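Local coordinates for DNA-3-methyladenine glycosidase II, putative (Deinococcus radiodurans, PDB 2YG9), which belongs to the helix-hairpin-helix superfamily of base excision DNA repair proteins and is an all-helical member of it, at residues A[29-39]-A[199-210]. Residues are numbered along the deposited sequence; the frame is centred on the assembly and turned at random. Where two conformers were deposited one is given.
Sequences HAGAVAHLSRD and RWAPYRSLASRY. With NI (nickel (II) ion), chain F.
Helix 30-36 lies across the start of helix 204-210 at -73°, with 10.0 Å between their axes, and its C-terminal end (H35, L36) also faces the end of helix 193-200 and the bend after it. Y203, the N-cap of helix 204-210, lays its ring under A32, whose CA sits 3.7 Å from the ring centroid and almost on the normal, a CH-pi contact. P202, which follows a cis peptide bond, covers the opposite face. The same ring turns its edge toward the face of H35 in an offset edge-to-face pair, planes at 64°. H35 reaches the bend because its CG lies trans to the main-chain nitrogen (chi1 174°), and its NE2 donates to R199 O at 2.7 Å, in the carbonyl plane. Its ND1 binds the nickel ion at 2.5 Å; four waters bind the metal too, and one of them, water 4, also hydrogen-bonds Y203 OH.

Deeper in, L36 pushes CD2 to 3.6 Å from W200 CB and also meets A207 CB. L206 splits its methyls: CD2 packs on A32 CB at 3.5 Å, while CD1 lies over a face of the H29 ring. H29 ND1 and Y210 OH share water 1, and the hydroxyl also hydrogen-bonds G50 O. At the far end W200 NE1 gives a nearly straight bond to D39 OD2 at 3.0 Å, in the indole plane and on the anti lone pair; Y188 bonds the same oxygen, and OD1 caps V41 N at the start of helix 40-49.

With one nitrogen on a carbonyl and the other on nickel, the H35 imidazole is fixed in rotation and probably neutral, its single proton on NE2.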
loop_
_atom_site.group_PDB
_atom_site.type_symbol
_atom_site.label_atom_id
_atom_site.label_comp_id
_atom_site.label_asym_id
_atom_site.label_seq_id
_atom_site.Cartn_x
_atom_site.Cartn_y
_atom_site.Cartn_z
ATOM N N HIS A 29 -7.016 12.543 11.430
ATOM C CA HIS A 29 -5.834 13.208 10.848
ATOM C C HIS A 29 -5.433 14.588 11.415
ATOM O O HIS A 29 -4.558 15.235 10.862
ATOM C CB HIS A 29 -6.050 13.399 9.346
ATOM C CG HIS A 29 -6.125 12.117 8.581
ATOM N ND1 HIS A 29 -6.587 12.053 7.280
ATOM C CD2 HIS A 29 -5.821 10.849 8.942
ATOM C CE1 HIS A 29 -6.563 10.796 6.873
ATOM N NE2 HIS A 29 -6.109 10.043 7.864
ATOM N N ALA A 30 -6.047 15.051 12.499
ATOM C CA ALA A 30 -5.767 16.405 13.001
ATOM C C ALA A 30 -4.323 16.574 13.459
ATOM O O ALA A 30 -3.597 17.497 13.023
ATOM C CB ALA A 30 -6.796 16.795 14.177
ATOM N N GLY A 31 -3.903 15.682 14.336
ATOM C CA GLY A 31 -2.512 15.627 14.801
ATOM C C GLY A 31 -1.497 15.506 13.683
ATOM O O GLY A 31 -0.532 16.258 13.639
ATOM N N ALA A 32 -1.726 14.563 12.782
ATOM C CA ALA A 32 -0.939 14.379 11.568
ATOM C C ALA A 32 -0.828 15.644 10.709
ATOM O O ALA A 32 0.265 16.086 10.397
ATOM C CB ALA A 32 -1.519 13.190 10.720
ATOM N N VAL A 33 -1.954 16.256 10.381
ATOM C CA VAL A 33 -1.928 17.464 9.566
ATOM C C VAL A 33 -1.185 18.631 10.274
ATOM O O VAL A 33 -0.507 19.405 9.606
ATOM C CB VAL A 33 -3.355 17.846 9.107
ATOM C CG1 VAL A 33 -3.403 19.242 8.368
ATOM C CG2 VAL A 33 -3.909 16.723 8.183
ATOM N N ALA A 34 -1.319 18.753 11.597
ATOM C CA ALA A 34 -0.651 19.817 12.339
ATOM C C ALA A 34 0.837 19.586 12.252
ATOM O O ALA A 34 1.580 20.508 12.047
ATOM C CB ALA A 34 -1.086 19.846 13.765
ATOM N N HIS A 35 1.259 18.336 12.436
ATOM C CA HIS A 35 2.667 18.007 12.377
ATOM C C HIS A 35 3.233 18.300 10.986
ATOM O O HIS A 35 4.221 19.016 10.874
ATOM C CB HIS A 35 2.915 16.557 12.806
ATOM C CG HIS A 35 4.332 16.123 12.623
ATOM N ND1 HIS A 35 5.256 16.125 13.650
ATOM C CD2 HIS A 35 4.996 15.709 11.519
ATOM C CE1 HIS A 35 6.423 15.710 13.181
ATOM N NE2 HIS A 35 6.296 15.481 11.883
ATOM N N LEU A 36 2.587 17.776 9.940
ATOM C CA LEU A 36 3.026 17.930 8.565
ATOM C C LEU A 36 3.079 19.402 8.151
ATOM O O LEU A 36 4.016 19.843 7.509
ATOM C CB LEU A 36 2.102 17.131 7.637
ATOM C CG LEU A 36 2.147 15.595 7.846
ATOM C CD1 LEU A 36 1.041 14.907 6.945
ATOM C CD2 LEU A 36 3.583 15.001 7.586
ATOM N N SER A 37 2.081 20.156 8.612
ATOM C CA SER A 37 1.959 21.568 8.337
ATOM C C SER A 37 3.090 22.400 8.900
ATOM O O SER A 37 3.196 23.543 8.543
ATOM C CB SER A 37 0.637 22.103 8.876
ATOM O OG SER A 37 -0.396 21.628 8.057
ATOM N N ARG A 38 3.916 21.832 9.783
ATOM C CA ARG A 38 5.108 22.527 10.203
ATOM C C ARG A 38 6.115 22.729 9.063
ATOM O O ARG A 38 7.007 23.560 9.152
ATOM C CB ARG A 38 5.764 21.789 11.356
ATOM C CG ARG A 38 4.898 21.848 12.588
ATOM C CD ARG A 38 5.461 21.027 13.625
ATOM N NE ARG A 38 6.675 21.660 14.094
ATOM C CZ ARG A 38 7.212 21.488 15.300
ATOM N NH1 ARG A 38 6.649 20.671 16.193
ATOM N NH2 ARG A 38 8.340 22.135 15.587
ATOM N N ASP A 39 5.989 21.917 8.018
ATOM C CA ASP A 39 6.755 22.047 6.806
ATOM C C ASP A 39 5.863 22.928 5.955
ATOM O O ASP A 39 4.775 22.533 5.599
ATOM C CB ASP A 39 6.970 20.639 6.205
ATOM C CG ASP A 39 7.595 20.642 4.826
ATOM O OD1 ASP A 39 7.788 21.700 4.196
ATOM O OD2 ASP A 39 7.914 19.519 4.360
ATOM N N ARG A 199 11.399 14.367 8.460
ATOM C CA ARG A 199 10.689 15.400 9.196
ATOM C C ARG A 199 9.203 15.082 9.331
ATOM O O ARG A 199 8.548 15.467 10.325
ATOM C CB ARG A 199 10.856 16.735 8.486
ATOM C CG ARG A 199 10.244 17.901 9.217
ATOM C CD ARG A 199 10.601 19.183 8.563
ATOM N NE ARG A 199 10.044 20.342 9.242
ATOM C CZ ARG A 199 10.257 21.593 8.841
ATOM N NH1 ARG A 199 10.987 21.826 7.764
ATOM N NH2 ARG A 199 9.730 22.620 9.510
ATOM N N TRP A 200 8.671 14.399 8.314
ATOM C CA TRP A 200 7.267 14.024 8.304
ATOM C C TRP A 200 6.946 12.917 9.255
ATOM O O TRP A 200 5.820 12.802 9.667
ATOM C CB TRP A 200 6.826 13.618 6.900
ATOM C CG TRP A 200 7.059 14.673 5.860
ATOM C CD1 TRP A 200 7.221 16.015 6.052
ATOM C CD2 TRP A 200 7.130 14.460 4.452
ATOM N NE1 TRP A 200 7.400 16.646 4.845
ATOM C CE2 TRP A 200 7.312 15.725 3.843
ATOM C CE3 TRP A 200 7.021 13.333 3.646
ATOM C CZ2 TRP A 200 7.429 15.881 2.463
ATOM C CZ3 TRP A 200 7.112 13.487 2.271
ATOM C CH2 TRP A 200 7.324 14.757 1.697
ATOM N N ALA A 201 7.933 12.101 9.610
ATOM C CA ALA A 201 7.751 11.064 10.638
ATOM C C ALA A 201 7.172 11.676 11.916
ATOM O O ALA A 201 7.569 12.749 12.270
ATOM C CB ALA A 201 9.075 10.399 10.918
ATOM N N PRO A 202 6.237 10.990 12.600
ATOM C CA PRO A 202 5.672 9.651 12.360
ATOM C C PRO A 202 4.426 9.572 11.463
ATOM O O PRO A 202 3.611 8.627 11.623
ATOM C CB PRO A 202 5.301 9.210 13.770
ATOM C CG PRO A 202 4.750 10.442 14.346
ATOM C CD PRO A 202 5.706 11.543 13.858
ATOM N N TYR A 203 4.328 10.491 10.487
ATOM C CA TYR A 203 3.142 10.600 9.621
ATOM C C TYR A 203 3.553 10.600 8.144
ATOM O O TYR A 203 3.019 11.320 7.341
ATOM C CB TYR A 203 2.334 11.865 9.959
ATOM C CG TYR A 203 1.977 11.986 11.436
ATOM C CD1 TYR A 203 1.094 11.095 12.035
ATOM C CD2 TYR A 203 2.555 12.990 12.237
ATOM C CE1 TYR A 203 0.790 11.186 13.401
ATOM C CE2 TYR A 203 2.246 13.090 13.582
ATOM C CZ TYR A 203 1.362 12.193 14.153
ATOM O OH TYR A 203 1.022 12.326 15.484
ATOM N N ARG A 204 4.518 9.757 7.803
ATOM C CA ARG A 204 4.983 9.673 6.404
ATOM C C ARG A 204 3.935 9.108 5.466
ATOM O O ARG A 204 3.942 9.429 4.279
ATOM C CB ARG A 204 6.296 8.913 6.348
ATOM C CG ARG A 204 7.452 9.848 6.591
ATOM C CD ARG A 204 8.758 9.138 6.692
ATOM N NE ARG A 204 8.874 8.282 7.882
ATOM C CZ ARG A 204 9.993 7.650 8.201
ATOM N NH1 ARG A 204 11.057 7.785 7.429
ATOM N NH2 ARG A 204 10.060 6.898 9.291
ATOM N N SER A 205 3.014 8.278 5.991
ATOM C CA SER A 205 1.938 7.714 5.159
ATOM C C SER A 205 0.988 8.807 4.689
ATOM O O SER A 205 0.709 8.895 3.518
ATOM C CB SER A 205 1.121 6.620 5.890
ATOM O OG SER A 205 1.924 5.488 6.149
ATOM N N LEU A 206 0.495 9.645 5.592
ATOM C CA LEU A 206 -0.404 10.718 5.176
ATOM C C LEU A 206 0.309 11.758 4.317
ATOM O O LEU A 206 -0.295 12.263 3.364
ATOM C CB LEU A 206 -1.130 11.373 6.386
ATOM C CG LEU A 206 -2.237 12.390 6.100
ATOM C CD1 LEU A 206 -3.434 11.741 5.361
ATOM C CD2 LEU A 206 -2.689 13.105 7.409
ATOM N N ALA A 207 1.565 12.064 4.637
ATOM C CA ALA A 207 2.374 12.962 3.787
ATOM C C ALA A 207 2.418 12.369 2.381
ATOM O O ALA A 207 2.175 13.054 1.443
ATOM C CB ALA A 207 3.768 13.095 4.309
ATOM N N SER A 208 2.748 11.078 2.271
ATOM C CA SER A 208 2.748 10.371 0.984
ATOM C C SER A 208 1.390 10.537 0.252
ATOM O O SER A 208 1.343 10.884 -0.925
ATOM C CB SER A 208 3.069 8.897 1.207
ATOM O OG SER A 208 4.419 8.695 1.552
ATOM N N ARG A 209 0.289 10.305 0.963
ATOM C CA ARG A 209 -1.037 10.453 0.376
ATOM C C ARG A 209 -1.317 11.886 -0.104
ATOM O O ARG A 209 -1.956 12.086 -1.165
ATOM C CB ARG A 209 -2.101 9.967 1.363
ATOM C CG ARG A 209 -2.042 8.448 1.587
ATOM C CD ARG A 209 -3.074 8.017 2.630
ATOM N NE ARG A 209 -4.441 8.307 2.167
ATOM C CZ ARG A 209 -5.515 8.486 2.950
ATOM N NH1 ARG A 209 -5.420 8.488 4.268
ATOM N NH2 ARG A 209 -6.685 8.735 2.391
ATOM N N TYR A 210 -0.812 12.870 0.630
ATOM C CA TYR A 210 -0.915 14.263 0.177
ATOM C C TYR A 210 -0.053 14.562 -1.034
ATOM O O TYR A 210 -0.455 15.335 -1.888
ATOM C CB TYR A 210 -0.655 15.264 1.329
ATOM C CG TYR A 210 -1.899 15.582 2.134
ATOM C CD1 TYR A 210 -2.960 16.308 1.567
ATOM C CD2 TYR A 210 -2.046 15.114 3.418
ATOM C CE1 TYR A 210 -4.132 16.574 2.296
ATOM C CE2 TYR A 210 -3.213 15.372 4.149
ATOM C CZ TYR A 210 -4.250 16.107 3.583
ATOM O OH TYR A 210 -5.386 16.338 4.356
HETATM NI NI NI F . 4.592 15.910 16.044
HETATM O O HOH W 1 -6.880 14.766 5.990
HETATM O O HOH W 2 6.670 18.074 9.100
HETATM O O HOH W 3 9.188 23.629 12.737
HETATM O O HOH W 4 2.349 14.976 16.421
HETATM O O HOH W 5 5.724 14.133 16.748
HETATM O O HOH W 6 4.008 18.226 15.804
HETATM O O HOH W 7 4.698 17.091 18.231
#